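Local coordinates for ribulose-bisphosphate carboxylase (Alicyclobacillus acidocaldarius subsp. acidocaldarius, PDB 4NAS), which belongs to the RuBisCO large-chain family, joining an N-terminal domain to a TIM-barrel domain in a two-chain assembly, at residues L87-F91 against R121-G125. Residues are numbered along the deposited sequence; the frame is centred on the assembly and turned at random.
Sequences LNGTF and RQFPG. With CA (calcium ion), chain L.
Phe123 reaches from the loop after helix 117-120 to Phe91, the first residue of helix 91-99, and the meeting of these two rings illustrates how two loops can be joined by apolar surfaces. The side chain can be followed outward. CB leaves the backbone at an angle to the 87-91 loop, and chi1 of -71° sets CG opposite the carbonyl carbon, swinging the ring across to the other segment. CD1 is the first atom to touch, 3.5 Å from Phe91 CE2. CE1 comes next and lies over the centre of the Phe91 ring, while the backbone N of Phe91 sits in the plane of the Phe123 ring, at its edge. At the tip, CZ ends 3.9 Å from Thr90 C. The ring centroids are 4.4 Å apart with planes inclined at 38°, an oblique meeting of the rings.

One residue before Phe123, Gln122 extends its chain beyond CG over Gly89, which, having no side chain, lets OE1 come to 3.4 Å from its CA. Behind this surface, Thr90 N-caps helix 91-99, and its OG1 bonds in the carbonyl plane to a lone pair of Asn88 OD1, at 2.6 Å, which ties the loop together. The Phe91 ring also packs on helices 248-256 and 284-295 of the barrel domain. On the far side, Pro124 O binds a calcium ion at 2.4 Å, and a water on that metal donates to Phe123 O.

Gly89 N is buried without a partner, and the two segments meet through van der Waals contact alone; hydrogen bonds stay within one segment or go to other partners, as from Phe91 N to Asp249 OD1 and from Arg256 NH2 to Gln122 O, so the fit probably rests on the shape of the rings and the course of the loops.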
loop_
_atom_site.group_PDB
_atom_site.type_symbol
_atom_site.label_atom_id
_atom_site.label_comp_id
_atom_site.label_asym_id
_atom_site.label_seq_id
_atom_site.Cartn_x
_atom_site.Cartn_y
_atom_site.Cartn_z
ATOM N N LEU B 87 -17.065 6.348 8.187
ATOM C CA LEU B 87 -15.624 6.574 8.090
ATOM C C LEU B 87 -15.168 7.335 9.336
ATOM O O LEU B 87 -15.991 7.738 10.173
ATOM C CB LEU B 87 -15.255 7.314 6.784
ATOM C CG LEU B 87 -15.717 6.629 5.486
ATOM C CD1 LEU B 87 -15.253 7.371 4.232
ATOM C CD2 LEU B 87 -15.255 5.179 5.426
ATOM N N ASN B 88 -13.860 7.520 9.472
ATOM C CA ASN B 88 -13.304 8.148 10.670
ATOM C C ASN B 88 -12.228 9.160 10.315
ATOM O O ASN B 88 -11.392 9.470 11.144
ATOM C CB ASN B 88 -12.731 7.090 11.642
ATOM C CG ASN B 88 -11.460 6.406 11.100
ATOM O OD1 ASN B 88 -10.995 6.726 10.003
ATOM N ND2 ASN B 88 -10.896 5.476 11.874
ATOM N N GLY B 89 -12.212 9.605 9.059
ATOM C CA GLY B 89 -11.284 10.642 8.620
ATOM C C GLY B 89 -9.861 10.213 8.261
ATOM O O GLY B 89 -8.943 11.046 8.239
ATOM N N THR B 90 -9.658 8.928 7.986
ATOM C CA THR B 90 -8.330 8.435 7.602
ATOM C C THR B 90 -8.342 7.709 6.270
ATOM O O THR B 90 -9.372 7.194 5.824
ATOM C CB THR B 90 -7.763 7.463 8.639
ATOM O OG1 THR B 90 -8.683 6.372 8.808
ATOM C CG2 THR B 90 -7.515 8.192 9.978
ATOM N N PHE B 91 -7.181 7.648 5.629
ATOM C CA PHE B 91 -7.083 6.884 4.390
ATOM C C PHE B 91 -7.367 5.396 4.638
ATOM O O PHE B 91 -7.972 4.727 3.787
ATOM C CB PHE B 91 -5.712 7.061 3.752
ATOM C CG PHE B 91 -5.482 8.440 3.238
ATOM C CD1 PHE B 91 -5.905 8.793 1.967
ATOM C CD2 PHE B 91 -4.883 9.402 4.046
ATOM C CE1 PHE B 91 -5.700 10.079 1.491
ATOM C CE2 PHE B 91 -4.675 10.688 3.574
ATOM C CZ PHE B 91 -5.083 11.024 2.295
ATOM N N ARG B 121 -12.604 17.639 3.696
ATOM C CA ARG B 121 -12.059 18.566 4.703
ATOM C C ARG B 121 -11.447 17.936 5.962
ATOM O O ARG B 121 -10.819 18.626 6.751
ATOM C CB ARG B 121 -13.071 19.657 5.069
ATOM C CG ARG B 121 -13.319 20.633 3.932
ATOM C CD ARG B 121 -14.432 21.618 4.290
ATOM N NE ARG B 121 -14.701 22.561 3.208
ATOM C CZ ARG B 121 -14.259 23.817 3.178
ATOM N NH1 ARG B 121 -14.570 24.611 2.160
ATOM N NH2 ARG B 121 -13.515 24.287 4.172
ATOM N N GLN B 122 -11.608 16.631 6.155
ATOM C CA GLN B 122 -10.964 15.978 7.285
ATOM C C GLN B 122 -9.517 15.582 6.957
ATOM O O GLN B 122 -8.771 15.128 7.826
ATOM C CB GLN B 122 -11.757 14.734 7.689
ATOM C CG GLN B 122 -13.130 15.021 8.276
ATOM C CD GLN B 122 -13.790 13.737 8.724
ATOM O OE1 GLN B 122 -13.357 13.124 9.701
ATOM N NE2 GLN B 122 -14.807 13.295 7.988
ATOM N N PHE B 123 -9.126 15.733 5.698
ATOM C CA PHE B 123 -7.756 15.417 5.302
ATOM C C PHE B 123 -6.951 16.728 5.250
ATOM O O PHE B 123 -7.539 17.795 5.031
ATOM C CB PHE B 123 -7.761 14.727 3.948
ATOM C CG PHE B 123 -8.307 13.331 3.975
ATOM C CD1 PHE B 123 -7.602 12.304 4.593
ATOM C CD2 PHE B 123 -9.524 13.038 3.372
ATOM C CE1 PHE B 123 -8.109 11.002 4.603
ATOM C CE2 PHE B 123 -10.039 11.742 3.374
ATOM C CZ PHE B 123 -9.325 10.724 3.989
ATOM N N PRO B 124 -5.611 16.666 5.460
ATOM C CA PRO B 124 -4.848 17.912 5.597
ATOM C C PRO B 124 -4.692 18.718 4.312
ATOM O O PRO B 124 -4.712 19.937 4.382
ATOM C CB PRO B 124 -3.465 17.430 6.058
ATOM C CG PRO B 124 -3.371 16.033 5.530
ATOM C CD PRO B 124 -4.760 15.485 5.702
ATOM N N GLY B 125 -4.493 18.088 3.157
ATOM C CA GLY B 125 -4.147 18.873 1.974
ATOM C C GLY B 125 -2.732 19.440 2.088
ATOM O O GLY B 125 -2.087 19.328 3.136
HETATM CA CA CA L . -5.256 21.804 5.760
HETATM O O HOH W 1 -7.289 20.435 6.194
HETATM O O HOH W 2 -3.128 22.867 4.601
HETATM O O HOH W 3 -6.194 22.587 3.586
HETATM O O HOH W 4 -6.916 24.111 6.098
HETATM O O HOH W 5 -3.761 20.887 7.250
#